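Local atomic coordinates of thiamine pyrophosphokinase (Candida albicans, PDB entry 2G9Z), a protein that catalyses the transfer of a pyrophosphate group from ATP to thiamine, producing thiamine pyrophosphate, the active cofactor form of vitamin B1. Residues I289-Y294 with R301-E306; K253-I258 with G322-C327; N45-F50 with I247-K252. All coordinates share one frame; numbering follows the deposited sequence.

Contact 1: I289-Y294 with R301-E306; sequences IILNSY and RNWKTE. With VNP (3-[(4-amino-2-methylpyrimidin-5-yl)methyl]-5-(2-{[hydroxy(phosphonoamino)phosphoryl]oxy}ethyl)-4-methyl-1,3-thiazol-3-I um), chain N.
Arg301 holds the backbone carbonyl of Ser293 with two nitrogens of one guanidinium edge: its NE and NH2 each lie 2.9 Å from Ser293 O, which sits in the guanidinium plane. A bend at chi2 (-53°) brings the long chain back toward strand 289-294. One face of the flat, charged group lies against the Tyr294 ring, with Tyr294 CE1 3.4 Å above the guanidinium centre and the two planes 28° apart. Asn292 OD1 takes the backbone N-H of Asn302 at 2.6 Å, the donor standing above the amide plane, while a water joins Asn292 ND2 to Asn302 OD1. Opposite Leu291 the other strand carries two residues, Asn302 and Trp303, a G1 beta bulge; asparagine readily adopts the left-handed backbone this needs. Paired backbone bonds tie Leu291 to Trp303 and Ile289 to Thr305. On the face these four share, Leu291 CD1 meets Thr305 CG2 at 3.7 Å and lies by the edge of the Trp303 indole, whose face receives the ligand's pyrimidine methyl, CM2 of VNP being 3.7 Å from Trp303 CZ2. Strand 303-305 is outermost in the five-stranded sheet within this chain; strand 289-294 bonds on its other side to strand 322-327, and Val24 of strand 23-26 packs on Trp303.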
# COMPACT_ATOMS: atom_id res chain seq x y z
N ILE A 289 12.20 15.00 -0.85
CA ILE A 289 13.39 14.31 -0.39
C ILE A 289 14.38 14.24 -1.55
O ILE A 289 14.02 13.85 -2.66
CB ILE A 289 13.04 12.88 0.09
CG1 ILE A 289 12.21 12.97 1.38
CG2 ILE A 289 14.30 12.06 0.30
CD1 ILE A 289 11.85 11.64 1.98
N ILE A 290 15.62 14.64 -1.29
CA ILE A 290 16.66 14.63 -2.31
C ILE A 290 17.38 13.29 -2.25
O ILE A 290 17.84 12.88 -1.19
CB ILE A 290 17.71 15.73 -2.08
CG1 ILE A 290 17.03 17.08 -1.84
CG2 ILE A 290 18.64 15.81 -3.29
CD1 ILE A 290 16.25 17.59 -3.02
N LEU A 291 17.50 12.63 -3.40
CA LEU A 291 18.17 11.33 -3.45
C LEU A 291 19.41 11.28 -4.34
O LEU A 291 19.50 11.97 -5.36
CB LEU A 291 17.18 10.27 -3.94
CG LEU A 291 15.89 10.01 -3.15
CD1 LEU A 291 14.97 9.10 -3.97
CD2 LEU A 291 16.23 9.38 -1.82
N ASN A 292 20.35 10.45 -3.93
CA ASN A 292 21.58 10.19 -4.67
C ASN A 292 21.81 8.70 -4.51
O ASN A 292 21.97 8.22 -3.39
CB ASN A 292 22.77 10.95 -4.08
CG ASN A 292 22.78 12.41 -4.46
OD1 ASN A 292 22.72 12.76 -5.64
ND2 ASN A 292 22.86 13.28 -3.45
N SER A 293 21.79 7.96 -5.61
CA SER A 293 21.99 6.52 -5.52
C SER A 293 23.18 6.07 -6.35
O SER A 293 23.54 6.70 -7.34
CB SER A 293 20.74 5.77 -5.96
OG SER A 293 20.44 5.99 -7.33
N TYR A 294 23.79 4.97 -5.92
CA TYR A 294 24.93 4.38 -6.62
C TYR A 294 24.68 2.88 -6.59
O TYR A 294 24.74 2.26 -5.53
CB TYR A 294 26.23 4.72 -5.89
CG TYR A 294 26.39 6.19 -5.59
CD1 TYR A 294 26.97 7.06 -6.52
CD2 TYR A 294 25.88 6.73 -4.41
CE1 TYR A 294 27.05 8.43 -6.28
CE2 TYR A 294 25.95 8.10 -4.16
CZ TYR A 294 26.54 8.94 -5.09
OH TYR A 294 26.59 10.29 -4.84
N ARG A 301 20.77 11.38 -8.92
CA ARG A 301 21.74 12.33 -8.39
C ARG A 301 20.95 13.61 -8.16
O ARG A 301 20.36 14.15 -9.09
CB ARG A 301 22.89 12.55 -9.38
CG ARG A 301 23.69 11.28 -9.69
CD ARG A 301 24.18 10.62 -8.40
NE ARG A 301 24.42 9.19 -8.56
CZ ARG A 301 25.41 8.67 -9.28
NH1 ARG A 301 26.27 9.46 -9.91
NH2 ARG A 301 25.52 7.35 -9.38
N ASN A 302 20.91 14.07 -6.91
CA ASN A 302 20.19 15.29 -6.55
C ASN A 302 18.77 15.26 -7.11
O ASN A 302 18.22 16.28 -7.52
CB ASN A 302 20.94 16.50 -7.09
CG ASN A 302 22.34 16.61 -6.51
OD1 ASN A 302 22.51 16.74 -5.29
ND2 ASN A 302 23.35 16.56 -7.37
N TRP A 303 18.17 14.07 -7.09
CA TRP A 303 16.82 13.85 -7.61
C TRP A 303 15.78 14.06 -6.51
O TRP A 303 15.77 13.32 -5.51
CB TRP A 303 16.74 12.42 -8.15
CG TRP A 303 15.64 12.18 -9.13
CD1 TRP A 303 15.59 12.60 -10.42
CD2 TRP A 303 14.45 11.41 -8.91
NE1 TRP A 303 14.45 12.14 -11.03
CE2 TRP A 303 13.73 11.40 -10.12
CE3 TRP A 303 13.93 10.72 -7.80
CZ2 TRP A 303 12.51 10.73 -10.26
CZ3 TRP A 303 12.72 10.06 -7.94
CH2 TRP A 303 12.02 10.07 -9.16
N LYS A 304 14.92 15.05 -6.69
CA LYS A 304 13.88 15.39 -5.71
C LYS A 304 12.64 14.53 -5.89
O LYS A 304 12.04 14.49 -6.97
CB LYS A 304 13.48 16.86 -5.84
CG LYS A 304 14.62 17.84 -5.74
CD LYS A 304 14.15 19.26 -6.00
CE LYS A 304 15.32 20.22 -6.07
NZ LYS A 304 14.88 21.60 -6.44
N THR A 305 12.24 13.86 -4.82
CA THR A 305 11.07 12.99 -4.87
C THR A 305 10.00 13.34 -3.84
O THR A 305 10.31 13.75 -2.71
CB THR A 305 11.48 11.51 -4.67
OG1 THR A 305 10.33 10.68 -4.87
CG2 THR A 305 12.05 11.29 -3.27
N GLU A 306 8.74 13.20 -4.23
CA GLU A 306 7.63 13.48 -3.33
C GLU A 306 6.33 13.03 -3.96
O GLU A 306 6.24 12.88 -5.18
CB GLU A 306 7.57 14.98 -3.01
CG GLU A 306 7.12 15.88 -4.16
CD GLU A 306 7.17 17.36 -3.80
OE1 GLU A 306 6.73 17.72 -2.69
OE2 GLU A 306 7.65 18.16 -4.63
O2G VNP N . 8.75 -3.38 -15.47
PG VNP N . 7.67 -3.57 -14.29
O3G VNP N . 8.33 -3.60 -12.97
O1G VNP N . 6.91 -4.96 -14.61
N3B VNP N . 6.58 -2.37 -14.41
PB VNP N . 6.28 -1.88 -15.92
O2B VNP N . 5.12 -0.97 -15.90
O1B VNP N . 6.20 -3.08 -16.78
O1 VNP N . 7.60 -1.05 -16.34
C7 VNP N . 8.06 0.12 -15.66
C12 VNP N . 8.82 0.95 -16.70
C11 VNP N . 9.54 2.21 -16.19
C10 VNP N . 10.86 1.98 -15.45
CM4 VNP N . 11.79 0.80 -15.75
S1 VNP N . 8.67 3.28 -15.00
C9 VNP N . 10.17 3.79 -14.25
N5 VNP N . 11.12 2.89 -14.51
C7A VNP N . 12.38 2.84 -13.75
C5A VNP N . 12.81 4.19 -13.16
C6A VNP N . 12.91 4.25 -11.78
N1A VNP N . 13.35 5.34 -11.18
C2A VNP N . 13.72 6.42 -11.89
CM2 VNP N . 14.27 7.65 -11.16
N3A VNP N . 13.64 6.41 -13.22
C4A VNP N . 13.19 5.32 -13.87
N4A VNP N . 13.12 5.35 -15.20
O HOH W 1 24.47 15.77 -3.67

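Contact 2: K253-I258 with G322-C327; sequences KGVNYI and GFIVEC
Ile258 sits over one face of the Phe323 ring, its CB 3.7 Å from the ring centroid in a CH-pi contact. Its branches spread over the rim, with Ile258 CG2 3.5 Å from Phe323 CE1 and Ile258 CD1 3.6 Å from Phe323 CE2. Phe323 can turn a face to this branched residue because its CG stands between the backbone N and the carbonyl carbon (chi1 60°). Further along the same face the bump is polar: the Asn256 amide bonds chiefly to Lys252 O, with Val325 O a longer, additional acceptor 3.3 Å from Asn256 ND2, and its OD1 takes Asn45 ND2. Val325 O also accepts the Asn256 backbone N-H, from the opposite face of its plane. The strands form an antiparallel pair in the thiamine-binding domain, and this face turns toward Leu251 of strand 246-251, which touches Asn256, Ile258 and Val325 as in a beta sandwich. On the other face Ile324 fills the notch between two neighbours: its CG2 lies 3.9 Å from Val255 CG1, and its CG1 is 3.8 Å from CD1 of the Tyr257 ring. At the turn end the backbone angles of Gly254 rule out a side chain, and Cys327 SG settles 3.7 Å from Lys253 CA.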
# COMPACT_ATOMS: atom_id res chain seq x y z
N LYS A 253 17.85 9.11 6.92
CA LYS A 253 18.43 10.39 6.50
C LYS A 253 19.94 10.23 6.50
O LYS A 253 20.53 9.78 7.48
CB LYS A 253 18.04 11.48 7.50
CG LYS A 253 18.64 12.84 7.23
CD LYS A 253 18.13 13.85 8.25
CE LYS A 253 18.61 15.26 7.95
NZ LYS A 253 18.12 16.21 8.99
N GLY A 254 20.57 10.59 5.39
CA GLY A 254 22.01 10.46 5.28
C GLY A 254 22.38 9.37 4.29
O GLY A 254 21.60 9.04 3.40
N VAL A 255 23.58 8.81 4.45
CA VAL A 255 24.06 7.76 3.56
C VAL A 255 23.63 6.37 4.05
O VAL A 255 23.73 6.06 5.24
CB VAL A 255 25.60 7.80 3.45
CG1 VAL A 255 26.09 6.74 2.46
CG2 VAL A 255 26.05 9.18 3.00
N ASN A 256 23.16 5.55 3.13
CA ASN A 256 22.74 4.19 3.45
C ASN A 256 23.47 3.23 2.52
O ASN A 256 23.51 3.44 1.31
CB ASN A 256 21.23 4.01 3.23
CG ASN A 256 20.39 4.82 4.19
OD1 ASN A 256 20.09 4.39 5.31
ND2 ASN A 256 20.00 6.01 3.76
N TYR A 257 24.05 2.18 3.09
CA TYR A 257 24.73 1.18 2.28
C TYR A 257 23.94 -0.11 2.47
O TYR A 257 23.89 -0.65 3.58
CB TYR A 257 26.18 0.99 2.73
CG TYR A 257 26.89 -0.16 2.04
CD1 TYR A 257 26.89 -0.28 0.65
CD2 TYR A 257 27.53 -1.15 2.79
CE1 TYR A 257 27.53 -1.34 0.02
CE2 TYR A 257 28.18 -2.23 2.16
CZ TYR A 257 28.17 -2.31 0.78
OH TYR A 257 28.80 -3.37 0.16
N ILE A 258 23.30 -0.57 1.41
CA ILE A 258 22.52 -1.80 1.47
C ILE A 258 23.38 -2.90 0.86
O ILE A 258 23.78 -2.79 -0.29
CB ILE A 258 21.21 -1.68 0.64
CG1 ILE A 258 20.31 -0.58 1.22
CG2 ILE A 258 20.46 -3.00 0.65
CD1 ILE A 258 20.81 0.84 0.99
N GLY A 322 25.78 -4.98 -3.33
CA GLY A 322 25.21 -3.90 -2.56
C GLY A 322 25.09 -2.63 -3.37
O GLY A 322 25.56 -2.55 -4.50
N PHE A 323 24.42 -1.63 -2.79
CA PHE A 323 24.25 -0.35 -3.45
C PHE A 323 24.16 0.74 -2.40
O PHE A 323 23.98 0.46 -1.21
CB PHE A 323 23.00 -0.34 -4.34
CG PHE A 323 21.71 -0.59 -3.59
CD1 PHE A 323 21.26 -1.89 -3.36
CD2 PHE A 323 20.95 0.48 -3.12
CE1 PHE A 323 20.05 -2.13 -2.68
CE2 PHE A 323 19.74 0.26 -2.44
CZ PHE A 323 19.29 -1.05 -2.22
N ILE A 324 24.26 1.99 -2.83
CA ILE A 324 24.19 3.10 -1.90
C ILE A 324 23.09 4.10 -2.21
O ILE A 324 22.87 4.46 -3.37
CB ILE A 324 25.52 3.87 -1.88
CG1 ILE A 324 26.62 2.97 -1.30
CG2 ILE A 324 25.37 5.17 -1.08
CD1 ILE A 324 28.01 3.57 -1.42
N VAL A 325 22.38 4.54 -1.18
CA VAL A 325 21.36 5.56 -1.37
C VAL A 325 21.55 6.61 -0.29
O VAL A 325 21.60 6.29 0.91
CB VAL A 325 19.92 5.03 -1.26
CG1 VAL A 325 18.93 6.20 -1.40
CG2 VAL A 325 19.66 3.99 -2.35
N GLU A 326 21.69 7.85 -0.72
CA GLU A 326 21.82 8.95 0.22
C GLU A 326 20.49 9.69 0.12
O GLU A 326 19.98 9.90 -0.98
CB GLU A 326 22.97 9.87 -0.17
CG GLU A 326 23.09 11.10 0.72
CD GLU A 326 24.38 11.87 0.47
OE1 GLU A 326 24.75 12.03 -0.71
OE2 GLU A 326 25.01 12.31 1.45
N CYS A 327 19.91 10.06 1.25
CA CYS A 327 18.62 10.75 1.23
C CYS A 327 18.59 11.90 2.22
O CYS A 327 19.15 11.80 3.31
CB CYS A 327 17.51 9.76 1.55
SG CYS A 327 17.68 8.94 3.16

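Contact 3: N45-F50 with I247-K252; sequences NHIQPF and IIFLLK
Pro49 lies over one face of the Phe249 ring, its CG 4.1 Å from the ring centroid and displaced toward the rim, a CH-pi contact for which the compact, flat-sided pyrrolidine is well shaped. The ring reaches across to it because Phe249 CG takes the position between its backbone N and carbonyl carbon (chi1 50°), projecting from strand 247-251 into the core between the two sheets. Ile47 lies beside the same ring: its CD1 is 4.0 Å from Phe249 CE2. That methyl ends an extended branch, CD1 anti to CA about the CB-CG1 bond (chi2 174°), and it continues to Leu251, whose CD2 it meets at 3.7 Å with the two side chains crossing at about a right angle. At the other end Ile247 divides its branches between two partners. Its CD1 touches Pro49 CB at 4.0 Å, whereas its CG2 lies 3.9 Å from Phe50 CE1. Beta-branched isoleucine suits both strands here, offering two separate apolar arms to the core. Phe50 in turn has Pro49 CB over one face and stacks on Phe266.

The border with solvent is more polar. Asn45 crosses the aliphatic part of Lys252, with Asn45 ND2 3.8 Å from Lys252 CG, while the polar ends look elsewhere: Asn45 ND2 bonds to Asn256 OD1 and Lys252 NZ to Pro235 O.

No hydrogen bond joins the segments, and their strand axes stay 9.3 Å apart, nearly antiparallel at 166°. They thus belong to two facing sheets, consistent with a beta sandwich: strand 45-47 pairs with strand 254-259 at one margin of the five-stranded sheet, while strand 246-251 runs in the ten-stranded sheet between strands 237-242 and 331-336, from which Phe240 and Ile335 add to the core.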
# COMPACT_ATOMS: atom_id res chain seq x y z
N ASN A 45 24.60 4.47 7.38
CA ASN A 45 23.72 3.44 7.91
C ASN A 45 23.89 2.19 7.06
O ASN A 45 23.70 2.23 5.84
CB ASN A 45 22.26 3.90 7.87
CG ASN A 45 21.31 2.87 8.44
OD1 ASN A 45 21.49 2.41 9.57
ND2 ASN A 45 20.29 2.50 7.67
N HIS A 46 24.26 1.08 7.69
CA HIS A 46 24.45 -0.18 6.98
C HIS A 46 23.19 -1.02 7.14
O HIS A 46 22.76 -1.28 8.27
CB HIS A 46 25.66 -0.94 7.53
CG HIS A 46 26.03 -2.15 6.73
ND1 HIS A 46 26.96 -3.07 7.15
CD2 HIS A 46 25.61 -2.58 5.51
CE1 HIS A 46 27.09 -4.02 6.24
NE2 HIS A 46 26.29 -3.74 5.23
N ILE A 47 22.60 -1.42 6.02
CA ILE A 47 21.39 -2.23 6.04
C ILE A 47 21.63 -3.56 5.33
O ILE A 47 22.13 -3.58 4.21
CB ILE A 47 20.22 -1.54 5.30
CG1 ILE A 47 20.09 -0.08 5.73
CG2 ILE A 47 18.92 -2.28 5.60
CD1 ILE A 47 19.05 0.69 4.93
N GLN A 48 21.28 -4.66 5.99
CA GLN A 48 21.43 -6.00 5.43
C GLN A 48 20.06 -6.65 5.53
O GLN A 48 19.82 -7.49 6.39
CB GLN A 48 22.45 -6.80 6.24
CG GLN A 48 23.86 -6.25 6.15
CD GLN A 48 24.79 -6.95 7.11
OE1 GLN A 48 24.74 -6.72 8.31
NE2 GLN A 48 25.65 -7.81 6.58
N PRO A 49 19.15 -6.29 4.61
CA PRO A 49 17.78 -6.81 4.58
C PRO A 49 17.61 -8.31 4.42
O PRO A 49 16.63 -8.87 4.90
CB PRO A 49 17.15 -6.07 3.39
CG PRO A 49 18.06 -4.87 3.17
CD PRO A 49 19.41 -5.44 3.44
N PHE A 50 18.57 -8.97 3.78
CA PHE A 50 18.44 -10.39 3.50
C PHE A 50 19.21 -11.38 4.36
O PHE A 50 19.35 -12.55 3.98
CB PHE A 50 18.76 -10.62 2.03
CG PHE A 50 18.03 -9.68 1.12
CD1 PHE A 50 16.67 -9.84 0.87
CD2 PHE A 50 18.69 -8.59 0.56
CE1 PHE A 50 15.98 -8.93 0.08
CE2 PHE A 50 18.00 -7.67 -0.23
CZ PHE A 50 16.64 -7.85 -0.47
N ILE A 247 10.21 -6.97 0.39
CA ILE A 247 10.65 -6.64 1.73
C ILE A 247 10.66 -5.11 1.72
O ILE A 247 11.12 -4.48 0.75
CB ILE A 247 12.06 -7.19 2.04
CG1 ILE A 247 12.41 -6.89 3.50
CG2 ILE A 247 13.09 -6.59 1.09
CD1 ILE A 247 13.59 -7.68 4.02
N ILE A 248 10.13 -4.52 2.78
CA ILE A 248 10.02 -3.08 2.88
C ILE A 248 10.71 -2.59 4.15
O ILE A 248 10.52 -3.16 5.23
CB ILE A 248 8.52 -2.69 2.91
CG1 ILE A 248 7.84 -3.30 1.68
CG2 ILE A 248 8.36 -1.17 2.95
CD1 ILE A 248 6.33 -3.17 1.67
N PHE A 249 11.52 -1.56 4.00
CA PHE A 249 12.26 -1.03 5.13
C PHE A 249 12.51 0.45 4.95
O PHE A 249 12.18 1.04 3.91
CB PHE A 249 13.59 -1.77 5.31
CG PHE A 249 14.41 -1.88 4.06
CD1 PHE A 249 14.10 -2.84 3.10
CD2 PHE A 249 15.46 -1.00 3.82
CE1 PHE A 249 14.84 -2.92 1.92
CE2 PHE A 249 16.21 -1.08 2.65
CZ PHE A 249 15.89 -2.04 1.69
N LEU A 250 13.12 1.05 5.96
CA LEU A 250 13.37 2.47 5.91
C LEU A 250 14.82 2.83 5.66
O LEU A 250 15.73 2.26 6.27
CB LEU A 250 12.90 3.11 7.22
CG LEU A 250 12.63 4.62 7.25
CD1 LEU A 250 11.46 4.94 6.34
CD2 LEU A 250 12.33 5.07 8.67
N LEU A 251 15.03 3.75 4.73
CA LEU A 251 16.36 4.25 4.45
C LEU A 251 16.42 5.44 5.39
O LEU A 251 15.45 6.19 5.51
CB LEU A 251 16.48 4.70 2.99
CG LEU A 251 16.43 3.59 1.94
CD1 LEU A 251 16.45 4.21 0.55
CD2 LEU A 251 17.61 2.66 2.13
N LYS A 252 17.54 5.61 6.09
CA LYS A 252 17.65 6.71 7.04
C LYS A 252 18.33 7.95 6.48
O LYS A 252 19.25 7.85 5.68
CB LYS A 252 18.40 6.25 8.28
CG LYS A 252 17.79 5.06 9.01
CD LYS A 252 18.43 4.90 10.38
CE LYS A 252 17.75 3.81 11.20
NZ LYS A 252 18.09 3.97 12.65

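In the fold
Contacts 1 and 2 lie in one five-stranded sheet, their centres about 11 Å apart and joined where strand 289-294 bonds to strand 322-327. Contact 3 instead ties the far margin of that sheet, strand 45-47, to the ten-stranded sheet; its centre is about 9 Å from that of contact 2 and about 17 Å from that of contact 1. Along the chain contact 3 closes first, its second segment running straight into strand 254-259, and the hairpin-like excursion of contact 1 falls between the two strands of contact 2. The sheet therefore extends from the layered core of contact 3 to the thiamine-side pocket at contact 1, where the second subunit also contributes to ligand binding.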